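Local coordinates for protein thiamine pyrophosphokinase (Candida albicans, PDB 2G9Z) that catalyses the transfer of a pyrophosphate group from ATP to thiamine, making thiamine pyrophosphate, probably at sites shared between two subunits, at residues A[254-259]-A[325-330]; A[45-50]-A[249-254]; A[288-293]-A[300-305]. All coordinates share one frame; numbering follows the deposited sequence.

Interaction 1 (A[254-259]-A[325-330]); sequences GVNYIS and VECSDD
Asn256 lies against the Val325 carbonyl, which it grips twice. Its backbone N gives a bent bond to Val325 O (2.8 Å, 137° at the hydrogen), and its side-chain ND2 gives a longer one to the same oxygen (3.3 Å). The two donors approach from opposite faces of the carbonyl plane, and Val325 O itself lies close to the plane of the Asn256 amide. CG, beside its own backbone N (chi1 -67°), brings ND2 round to the carbonyl that this N also binds. ND2 also donates to Lys252 O and OD1 accepts from Asn45 ND2, so both ends of this buried amide are held and its rotation is fixed. The same ND2 packs 3.8 Å from Cys327 SG, on the face that carries Asn256, Val325 and Cys327 and rests on Leu251 of strand 246-251.

Strands 254-259 and 322-327 are antiparallel neighbours in the mixed five-stranded sheet of the thiamine-binding domain. Gly254 and Cys327 form a hydrogen-bonded pair, with Gly254 N nearly straight onto Cys327 O at 2.8 Å (174°) and Cys327 N returning a bond to Gly254 O. Asn256 and Val325 form the second such pair, Val325 N donating in turn to Asn256 O. Between the two stands the non-hydrogen-bonded pair Val255 and Glu326, where Glu326 CA brings its hydrogen to Gly254 O (3.2 Å).

On the other face the side chains of this pair cross obliquely. The Glu326 chain runs out extended, its CG passing 3.7 Å from Gly254 O, and its carboxylate oxygen OE2 meets the valine methyl, 3.6 Å from Val255 CG2.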
loop_
_atom_site.group_PDB
_atom_site.type_symbol
_atom_site.label_atom_id
_atom_site.label_comp_id
_atom_site.label_asym_id
_atom_site.label_seq_id
_atom_site.Cartn_x
_atom_site.Cartn_y
_atom_site.Cartn_z
ATOM N N GLY A 254 7.983 14.905 -16.689
ATOM C CA GLY A 254 7.561 15.814 -17.739
ATOM C C GLY A 254 6.076 16.116 -17.625
ATOM O O GLY A 254 5.493 16.000 -16.549
ATOM N N VAL A 255 5.462 16.501 -18.740
ATOM C CA VAL A 255 4.044 16.824 -18.765
ATOM C C VAL A 255 3.186 15.587 -19.038
ATOM O O VAL A 255 3.493 14.779 -19.916
ATOM C CB VAL A 255 3.744 17.890 -19.850
ATOM C CG1 VAL A 255 2.269 18.279 -19.816
ATOM C CG2 VAL A 255 4.611 19.118 -19.624
ATOM N N ASN A 256 2.113 15.441 -18.271
ATOM C CA ASN A 256 1.193 14.323 -18.435
ATOM C C ASN A 256 -0.213 14.875 -18.607
ATOM O O ASN A 256 -0.645 15.733 -17.845
ATOM C CB ASN A 256 1.202 13.415 -17.195
ATOM C CG ASN A 256 2.522 12.698 -16.995
ATOM O OD1 ASN A 256 2.767 11.624 -17.564
ATOM N ND2 ASN A 256 3.385 13.291 -16.190
ATOM N N TYR A 257 -0.923 14.393 -19.615
ATOM C CA TYR A 257 -2.295 14.819 -19.829
ATOM C C TYR A 257 -3.152 13.580 -19.624
ATOM O O TYR A 257 -3.051 12.618 -20.381
ATOM C CB TYR A 257 -2.491 15.377 -21.244
ATOM C CG TYR A 257 -3.942 15.671 -21.584
ATOM C CD1 TYR A 257 -4.729 16.461 -20.748
ATOM C CD2 TYR A 257 -4.527 15.152 -22.741
ATOM C CE1 TYR A 257 -6.067 16.726 -21.052
ATOM C CE2 TYR A 257 -5.863 15.410 -23.056
ATOM C CZ TYR A 257 -6.626 16.196 -22.209
ATOM O OH TYR A 257 -7.945 16.451 -22.516
ATOM N N ILE A 258 -3.963 13.592 -18.572
ATOM C CA ILE A 258 -4.835 12.463 -18.268
ATOM C C ILE A 258 -6.219 12.838 -18.770
ATOM O O ILE A 258 -6.778 13.838 -18.335
ATOM C CB ILE A 258 -4.905 12.192 -16.740
ATOM C CG1 ILE A 258 -3.525 11.809 -16.197
ATOM C CG2 ILE A 258 -5.892 11.072 -16.457
ATOM C CD1 ILE A 258 -2.530 12.957 -16.137
ATOM N N SER A 259 -6.769 12.043 -19.687
ATOM C CA SER A 259 -8.087 12.346 -20.238
ATOM C C SER A 259 -9.069 11.187 -20.168
ATOM O O SER A 259 -8.682 10.026 -20.045
ATOM C CB SER A 259 -7.960 12.815 -21.692
ATOM O OG SER A 259 -7.494 11.771 -22.528
ATOM N N VAL A 325 -0.749 17.057 -15.209
ATOM C CA VAL A 325 0.211 17.027 -14.115
ATOM C C VAL A 325 1.602 17.006 -14.711
ATOM O O VAL A 325 1.918 16.164 -15.560
ATOM C CB VAL A 325 0.068 15.794 -13.200
ATOM C CG1 VAL A 325 1.168 15.825 -12.127
ATOM C CG2 VAL A 325 -1.304 15.782 -12.544
ATOM N N GLU A 326 2.422 17.958 -14.293
ATOM C CA GLU A 326 3.801 18.007 -14.747
ATOM C C GLU A 326 4.610 17.591 -13.527
ATOM O O GLU A 326 4.334 18.038 -12.419
ATOM C CB GLU A 326 4.179 19.420 -15.183
ATOM C CG GLU A 326 5.639 19.562 -15.575
ATOM C CD GLU A 326 5.933 20.895 -16.231
ATOM O OE1 GLU A 326 5.419 21.924 -15.742
ATOM O OE2 GLU A 326 6.684 20.916 -17.228
ATOM N N CYS A 327 5.593 16.722 -13.721
ATOM C CA CYS A 327 6.397 16.257 -12.596
ATOM C C CYS A 327 7.874 16.203 -12.954
ATOM O O CYS A 327 8.230 15.845 -14.072
ATOM C CB CYS A 327 5.915 14.874 -12.160
ATOM S SG CYS A 327 5.990 13.618 -13.459
ATOM N N SER A 328 8.731 16.550 -11.997
ATOM C CA SER A 328 10.175 16.548 -12.228
ATOM C C SER A 328 10.777 15.150 -12.346
ATOM O O SER A 328 11.940 15.004 -12.713
ATOM C CB SER A 328 10.886 17.304 -11.108
ATOM O OG SER A 328 10.621 16.707 -9.857
ATOM N N ASP A 329 9.981 14.134 -12.027
ATOM C CA ASP A 329 10.408 12.733 -12.084
ATOM C C ASP A 329 9.175 11.854 -12.008
ATOM O O ASP A 329 8.109 12.311 -11.579
ATOM C CB ASP A 329 11.324 12.391 -10.907
ATOM C CG ASP A 329 12.775 12.297 -11.308
ATOM O OD1 ASP A 329 13.081 11.515 -12.232
ATOM O OD2 ASP A 329 13.607 12.998 -10.698
ATOM N N ASP A 330 9.312 10.595 -12.411
ATOM C CA ASP A 330 8.179 9.680 -12.377
ATOM C C ASP A 330 7.546 9.689 -10.992
ATOM O O ASP A 330 8.238 9.787 -9.976
ATOM C CB ASP A 330 8.607 8.244 -12.709
ATOM C CG ASP A 330 9.049 8.068 -14.158
ATOM O OD1 ASP A 330 8.810 8.970 -14.993
ATOM O OD2 ASP A 330 9.630 7.003 -14.464
#

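Interaction 2 (A[45-50]-A[249-254]); sequences NHIQPF and FLLKKG
The side chains of strand 45-47, an outermost strand of the mixed five-stranded sheet, pack here against the end of strand 246-251, which belongs to the larger ten-stranded sheet. Ile47 CD1 reaches Leu251 CD2 at 3.7 Å; it also touches Leu250 O and approaches the Phe249 ring obliquely at CE2. The CG1 branch of Ile47 lies beside the backbone N (chi1 -47°) and carries CD1 to the leucine, while CG2 touches the Phe249 ring at CD2.

The strand axes stay 9.3 Å apart and no hydrogen bond crosses between the segments: this is face-to-face packing of two sheets, with side chains filling the layer between them. Pro49 adds a CH-pi contact. Its CG sits over one face of the Phe249 ring, 4.1 Å from the centroid and 22° off the normal, displaced toward the rim.

At the partly exposed end, Asn45 and Lys252 cross at about a right angle, the flat amide meeting the aliphatic part of the lysine with Asn45 ND2 3.8 Å from Lys252 CG. Their polar ends are engaged by other residues: the Asn45 amide is held by Asn256, and Lys252 NZ bonds to Pro235 O.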
loop_
_atom_site.group_PDB
_atom_site.type_symbol
_atom_site.label_atom_id
_atom_site.label_comp_id
_atom_site.label_asym_id
_atom_site.label_seq_id
_atom_site.Cartn_x
_atom_site.Cartn_y
_atom_site.Cartn_z
ATOM N N ASN A 45 3.056 13.261 -22.236
ATOM C CA ASN A 45 2.603 11.885 -22.112
ATOM C C ASN A 45 1.086 11.898 -21.966
ATOM O O ASN A 45 0.553 12.532 -21.058
ATOM C CB ASN A 45 3.232 11.216 -20.889
ATOM C CG ASN A 45 2.814 9.764 -20.746
ATOM O OD1 ASN A 45 2.955 8.976 -21.681
ATOM N ND2 ASN A 45 2.300 9.403 -19.572
ATOM N N HIS A 46 0.395 11.215 -22.872
ATOM C CA HIS A 46 -1.059 11.149 -22.827
ATOM C C HIS A 46 -1.465 9.847 -22.156
ATOM O O HIS A 46 -1.050 8.769 -22.583
ATOM C CB HIS A 46 -1.650 11.205 -24.240
ATOM C CG HIS A 46 -3.142 11.337 -24.267
ATOM N ND1 HIS A 46 -3.881 11.215 -25.425
ATOM C CD2 HIS A 46 -4.034 11.598 -23.280
ATOM C CE1 HIS A 46 -5.161 11.394 -25.151
ATOM N NE2 HIS A 46 -5.281 11.629 -23.857
ATOM N N ILE A 47 -2.259 9.952 -21.096
ATOM C CA ILE A 47 -2.722 8.781 -20.359
ATOM C C ILE A 47 -4.245 8.716 -20.375
ATOM O O ILE A 47 -4.912 9.696 -20.051
ATOM C CB ILE A 47 -2.293 8.823 -18.872
ATOM C CG1 ILE A 47 -0.817 9.192 -18.740
ATOM C CG2 ILE A 47 -2.539 7.463 -18.237
ATOM C CD1 ILE A 47 -0.371 9.395 -17.303
ATOM N N GLN A 48 -4.785 7.560 -20.745
ATOM C CA GLN A 48 -6.230 7.341 -20.785
ATOM C C GLN A 48 -6.494 6.099 -19.947
ATOM O O GLN A 48 -6.728 5.012 -20.476
ATOM C CB GLN A 48 -6.690 7.110 -22.220
ATOM C CG GLN A 48 -6.527 8.317 -23.115
ATOM C CD GLN A 48 -6.806 7.992 -24.564
ATOM O OE1 GLN A 48 -6.005 7.337 -25.229
ATOM N NE2 GLN A 48 -7.953 8.432 -25.059
ATOM N N PRO A 49 -6.472 6.253 -18.617
ATOM C CA PRO A 49 -6.688 5.156 -17.665
ATOM C C PRO A 49 -8.010 4.406 -17.754
ATOM O O PRO A 49 -8.070 3.224 -17.427
ATOM C CB PRO A 49 -6.542 5.835 -16.301
ATOM C CG PRO A 49 -5.795 7.125 -16.598
ATOM C CD PRO A 49 -6.392 7.540 -17.908
ATOM N N PHE A 50 -9.060 5.084 -18.210
ATOM C CA PHE A 50 -10.382 4.472 -18.232
ATOM C C PHE A 50 -10.934 3.961 -19.552
ATOM O O PHE A 50 -12.135 3.709 -19.663
ATOM C CB PHE A 50 -11.369 5.453 -17.601
ATOM C CG PHE A 50 -10.893 6.005 -16.294
ATOM C CD1 PHE A 50 -10.909 5.216 -15.146
ATOM C CD2 PHE A 50 -10.365 7.288 -16.217
ATOM C CE1 PHE A 50 -10.403 5.695 -13.944
ATOM C CE2 PHE A 50 -9.856 7.777 -15.016
ATOM C CZ PHE A 50 -9.875 6.974 -13.877
ATOM N N PHE A 249 -1.399 4.105 -11.506
ATOM C CA PHE A 249 -0.514 4.148 -12.658
ATOM C C PHE A 249 0.603 5.137 -12.430
ATOM O O PHE A 249 0.647 5.837 -11.412
ATOM C CB PHE A 249 -1.293 4.520 -13.930
ATOM C CG PHE A 249 -2.157 5.736 -13.784
ATOM C CD1 PHE A 249 -3.396 5.656 -13.155
ATOM C CD2 PHE A 249 -1.723 6.974 -14.252
ATOM C CE1 PHE A 249 -4.189 6.795 -12.993
ATOM C CE2 PHE A 249 -2.504 8.114 -14.096
ATOM C CZ PHE A 249 -3.739 8.025 -13.464
ATOM N N LEU A 250 1.506 5.208 -13.394
ATOM C CA LEU A 250 2.644 6.085 -13.258
ATOM C C LEU A 250 2.561 7.327 -14.125
ATOM O O LEU A 250 2.220 7.257 -15.303
ATOM C CB LEU A 250 3.922 5.307 -13.590
ATOM C CG LEU A 250 5.259 5.860 -13.094
ATOM C CD1 LEU A 250 5.290 5.818 -11.574
ATOM C CD2 LEU A 250 6.406 5.028 -13.665
ATOM N N LEU A 251 2.845 8.467 -13.516
ATOM C CA LEU A 251 2.886 9.723 -14.239
ATOM C C LEU A 251 4.358 9.770 -14.626
ATOM O O LEU A 251 5.223 9.449 -13.812
ATOM C CB LEU A 251 2.528 10.894 -13.321
ATOM C CG LEU A 251 1.071 10.957 -12.857
ATOM C CD1 LEU A 251 0.898 12.109 -11.886
ATOM C CD2 LEU A 251 0.159 11.136 -14.065
ATOM N N LYS A 252 4.649 10.142 -15.865
ATOM C CA LYS A 252 6.033 10.172 -16.313
ATOM C C LYS A 252 6.684 11.539 -16.222
ATOM O O LYS A 252 6.036 12.561 -16.439
ATOM C CB LYS A 252 6.130 9.676 -17.756
ATOM C CG LYS A 252 5.588 8.269 -17.990
ATOM C CD LYS A 252 6.018 7.769 -19.358
ATOM C CE LYS A 252 5.628 6.313 -19.584
ATOM N NZ LYS A 252 6.420 5.729 -20.715
ATOM N N LYS A 253 7.974 11.543 -15.897
ATOM C CA LYS A 253 8.748 12.776 -15.813
ATOM C C LYS A 253 8.337 13.660 -16.984
ATOM O O LYS A 253 8.341 13.215 -18.133
ATOM C CB LYS A 253 10.240 12.457 -15.916
ATOM C CG LYS A 253 11.155 13.671 -15.921
ATOM C CD LYS A 253 12.610 13.222 -15.963
ATOM C CE LYS A 253 13.570 14.390 -15.841
ATOM N NZ LYS A 253 14.980 13.920 -15.928
ATOM N N GLY A 254 7.983 14.905 -16.689
ATOM C CA GLY A 254 7.561 15.814 -17.739
ATOM C C GLY A 254 6.076 16.116 -17.625
ATOM O O GLY A 254 5.493 16.000 -16.549
#

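Interaction 3 (A[288-293]-A[300-305]); sequences PIILNS and MRNWKT. With VNP (3-[(4-amino-2-methylpyrimidin-5-yl)methyl]-5-(2-{[hydroxy(phosphonoamino)phosphoryl]oxy}ethyl)-4-methyl-1,3-thiazol-3-I um), chain N.
Arg301 grips the Ser293 carbonyl side-on: NE and NH2 both donate to Ser293 O, each at 2.9 Å, and the oxygen sits at the guanidinium edge, close to its plane. A bend at chi2 (-53°) turns the arginine chain back toward this acceptor. Ser293 also meets Met300 twice, its backbone N donating to Met300 O and its OG accepting from Met300 N at 2.7 Å; Asp299 OD1 is a second partner of that hydroxyl.

The segments are adjoining arms of an antiparallel hairpin in the thiamine-binding domain, interrupted by a G1 beta bulge in which Asn302 and Trp303 both face Leu291. Leu291 and Trp303 bond there through both backbone N-H groups. Asn302 takes up a left-handed backbone conformation, and its N turns to the side chain of Asn292, donating to Asn292 OD1 (2.6 Å) from above the amide's carbonyl plane. The two asparagine amides stand nearly perpendicular (87°), and one water joins Asn292 ND2 to Asn302 OD1. Beyond the bulge regular pairing continues with Ile289 and Thr305, again bonded both ways.

Ile289, Leu291, Trp303 and Thr305 lie on one face. Leu291 CD1 packs on Thr305 CG2 at 3.7 Å, lies 3.9 Å from Met300 SD with the two side chains side by side, and meets the indole at its edge. On the face of Ile290 and Lys304, Ile290 CG2 rests against Asn302 CA.

Met300 and Trp303 line the pocket of the bound thiamine pyrophosphate analogue. Met300 CG lies over one face of the indole, offset toward the rim, and over that same face the pyrimidine methyl CM2 of the ligand comes to 3.7 Å from Trp303 CZ2.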
loop_
_atom_site.group_PDB
_atom_site.type_symbol
_atom_site.label_atom_id
_atom_site.label_comp_id
_atom_site.label_asym_id
_atom_site.label_seq_id
_atom_site.Cartn_x
_atom_site.Cartn_y
_atom_site.Cartn_z
ATOM N N PRO A 288 13.321 15.364 -3.803
ATOM C CA PRO A 288 11.866 15.490 -3.905
ATOM C C PRO A 288 11.422 15.654 -5.355
ATOM O O PRO A 288 12.239 15.898 -6.245
ATOM C CB PRO A 288 11.572 16.733 -3.080
ATOM C CG PRO A 288 12.748 17.588 -3.384
ATOM C CD PRO A 288 13.909 16.615 -3.287
ATOM N N ILE A 289 10.121 15.523 -5.579
ATOM C CA ILE A 289 9.549 15.663 -6.905
ATOM C C ILE A 289 8.739 16.954 -6.946
ATOM O O ILE A 289 7.922 17.208 -6.062
ATOM C CB ILE A 289 8.641 14.455 -7.235
ATOM C CG1 ILE A 289 9.508 13.202 -7.398
ATOM C CG2 ILE A 289 7.826 14.728 -8.490
ATOM C CD1 ILE A 289 8.743 11.960 -7.770
ATOM N N ILE A 290 8.986 17.774 -7.963
ATOM C CA ILE A 290 8.277 19.040 -8.111
ATOM C C ILE A 290 7.045 18.811 -8.967
ATOM O O ILE A 290 7.144 18.260 -10.060
ATOM C CB ILE A 290 9.141 20.107 -8.819
ATOM C CG1 ILE A 290 10.524 20.189 -8.176
ATOM C CG2 ILE A 290 8.440 21.460 -8.747
ATOM C CD1 ILE A 290 10.512 20.650 -6.752
ATOM N N LEU A 291 5.892 19.253 -8.479
ATOM C CA LEU A 291 4.647 19.074 -9.215
ATOM C C LEU A 291 3.936 20.370 -9.608
ATOM O O LEU A 291 3.995 21.378 -8.904
ATOM C CB LEU A 291 3.674 18.229 -8.390
ATOM C CG LEU A 291 4.077 16.813 -7.962
ATOM C CD1 LEU A 291 3.068 16.283 -6.943
ATOM C CD2 LEU A 291 4.147 15.914 -9.175
ATOM N N ASN A 292 3.262 20.314 -10.750
ATOM C CA ASN A 292 2.459 21.411 -11.267
ATOM C C ASN A 292 1.235 20.730 -11.844
ATOM O O ASN A 292 1.352 19.924 -12.758
ATOM C CB ASN A 292 3.183 22.176 -12.377
ATOM C CG ASN A 292 4.235 23.119 -11.842
ATOM O OD1 ASN A 292 3.954 23.965 -10.991
ATOM N ND2 ASN A 292 5.456 22.989 -12.346
ATOM N N SER A 293 0.062 21.023 -11.295
ATOM C CA SER A 293 -1.150 20.399 -11.804
ATOM C C SER A 293 -2.163 21.427 -12.272
ATOM O O SER A 293 -2.181 22.559 -11.794
ATOM C CB SER A 293 -1.790 19.504 -10.737
ATOM O OG SER A 293 -2.227 20.251 -9.617
ATOM N N MET A 300 -1.492 22.062 -7.728
ATOM C CA MET A 300 -0.179 22.401 -7.209
ATOM C C MET A 300 0.649 23.151 -8.243
ATOM O O MET A 300 0.509 22.942 -9.447
ATOM C CB MET A 300 0.547 21.113 -6.795
ATOM C CG MET A 300 -0.107 20.372 -5.626
ATOM S SD MET A 300 0.162 18.563 -5.646
ATOM C CE MET A 300 -1.055 18.075 -6.850
ATOM N N ARG A 301 1.502 24.042 -7.759
ATOM C CA ARG A 301 2.394 24.795 -8.622
ATOM C C ARG A 301 3.737 24.785 -7.908
ATOM O O ARG A 301 3.836 25.236 -6.772
ATOM C CB ARG A 301 1.885 26.231 -8.825
ATOM C CG ARG A 301 0.510 26.305 -9.506
ATOM C CD ARG A 301 0.503 25.517 -10.811
ATOM N NE ARG A 301 -0.835 25.067 -11.183
ATOM C CZ ARG A 301 -1.814 25.869 -11.591
ATOM N NH1 ARG A 301 -1.609 27.181 -11.690
ATOM N NH2 ARG A 301 -3.003 25.359 -11.885
ATOM N N ASN A 302 4.752 24.231 -8.563
ATOM C CA ASN A 302 6.093 24.150 -7.990
ATOM C C ASN A 302 6.048 23.572 -6.576
ATOM O O ASN A 302 6.811 23.979 -5.699
ATOM C CB ASN A 302 6.724 25.542 -7.974
ATOM C CG ASN A 302 6.859 26.128 -9.370
ATOM O OD1 ASN A 302 7.537 25.565 -10.228
ATOM N ND2 ASN A 302 6.207 27.259 -9.602
ATOM N N TRP A 303 5.154 22.607 -6.379
ATOM C CA TRP A 303 4.952 21.959 -5.089
ATOM C C TRP A 303 5.864 20.739 -4.950
ATOM O O TRP A 303 5.733 19.772 -5.709
ATOM C CB TRP A 303 3.487 21.537 -4.980
ATOM C CG TRP A 303 2.993 21.317 -3.594
ATOM C CD1 TRP A 303 2.717 22.273 -2.660
ATOM C CD2 TRP A 303 2.661 20.060 -2.995
ATOM N NE1 TRP A 303 2.225 21.689 -1.517
ATOM C CE2 TRP A 303 2.182 20.331 -1.695
ATOM C CE3 TRP A 303 2.719 18.731 -3.434
ATOM C CZ2 TRP A 303 1.762 19.318 -0.825
ATOM C CZ3 TRP A 303 2.303 17.723 -2.570
ATOM C CH2 TRP A 303 1.831 18.024 -1.281
ATOM N N LYS A 304 6.774 20.791 -3.978
ATOM C CA LYS A 304 7.732 19.709 -3.734
ATOM C C LYS A 304 7.136 18.610 -2.865
ATOM O O LYS A 304 6.671 18.867 -1.753
ATOM C CB LYS A 304 8.986 20.248 -3.045
ATOM C CG LYS A 304 9.666 21.387 -3.772
ATOM C CD LYS A 304 10.824 21.933 -2.962
ATOM C CE LYS A 304 11.401 23.183 -3.602
ATOM N NZ LYS A 304 12.462 23.798 -2.753
ATOM N N THR A 305 7.171 17.383 -3.369
ATOM C CA THR A 305 6.617 16.257 -2.636
ATOM C C THR A 305 7.624 15.131 -2.403
ATOM O O THR A 305 8.471 14.844 -3.252
ATOM C CB THR A 305 5.390 15.677 -3.370
ATOM O OG1 THR A 305 4.786 14.663 -2.556
ATOM C CG2 THR A 305 5.798 15.079 -4.720
HETATM O O2G VNP N . -12.135 13.208 2.347
HETATM P PG VNP N . -11.517 11.725 2.393
HETATM O O3G VNP N . -11.000 11.329 1.063
HETATM O O1G VNP N . -12.715 10.765 2.878
HETATM N N3B VNP N . -10.358 11.689 3.531
HETATM P PB VNP N . -10.642 12.659 4.802
HETATM O O2B VNP N . -9.649 12.354 5.856
HETATM O O1B VNP N . -12.074 12.542 5.153
HETATM O O1 VNP N . -10.384 14.144 4.232
HETATM C C7 VNP N . -9.130 14.596 3.707
HETATM C C12 VNP N . -9.080 16.104 3.954
HETATM C C11 VNP N . -7.894 16.869 3.356
HETATM C C10 VNP N . -7.952 17.146 1.851
HETATM C CM4 VNP N . -9.269 17.334 1.094
HETATM S S1 VNP N . -6.237 16.121 3.484
HETATM C C9 VNP N . -5.697 16.861 1.994
HETATM N N5 VNP N . -6.757 17.188 1.252
HETATM C C7A VNP N . -6.651 17.497 -0.183
HETATM C C5A VNP N . -5.290 18.069 -0.592
HETATM C C6A VNP N . -4.564 17.329 -1.517
HETATM N N1A VNP N . -3.422 17.778 -2.003
HETATM C C2A VNP N . -2.927 18.962 -1.617
HETATM C CM2 VNP N . -1.619 19.470 -2.229
HETATM N N3A VNP N . -3.586 19.708 -0.721
HETATM C C4A VNP N . -4.751 19.291 -0.201
HETATM N N4A VNP N . -5.376 20.065 0.683
HETATM O O HOH W 1 7.177 25.349 -12.914
#

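Overall arrangement
Interactions 1 and 3 both include backbone pairings in the five-stranded sheet, where strands 322-327 and 289-294 are neighbours: Glu326 N bonds to Asn292 O. Along the chain, interaction 3 is nested in the loop closed by interaction 1. Interaction 2 is the most buried and differs in kind, joining that sheet to the ten-stranded one mainly through apolar side chains, with no hydrogen bond between its two segments. It shares Gly254 with interaction 1, and its strand 45-47 pairs with 254-259. Interactions 1 and 3 are only partly buried. Interaction 3 is the richest in polar side-chain bonds and alone touches the ligand; its centre is about 16 Å from that of interaction 2.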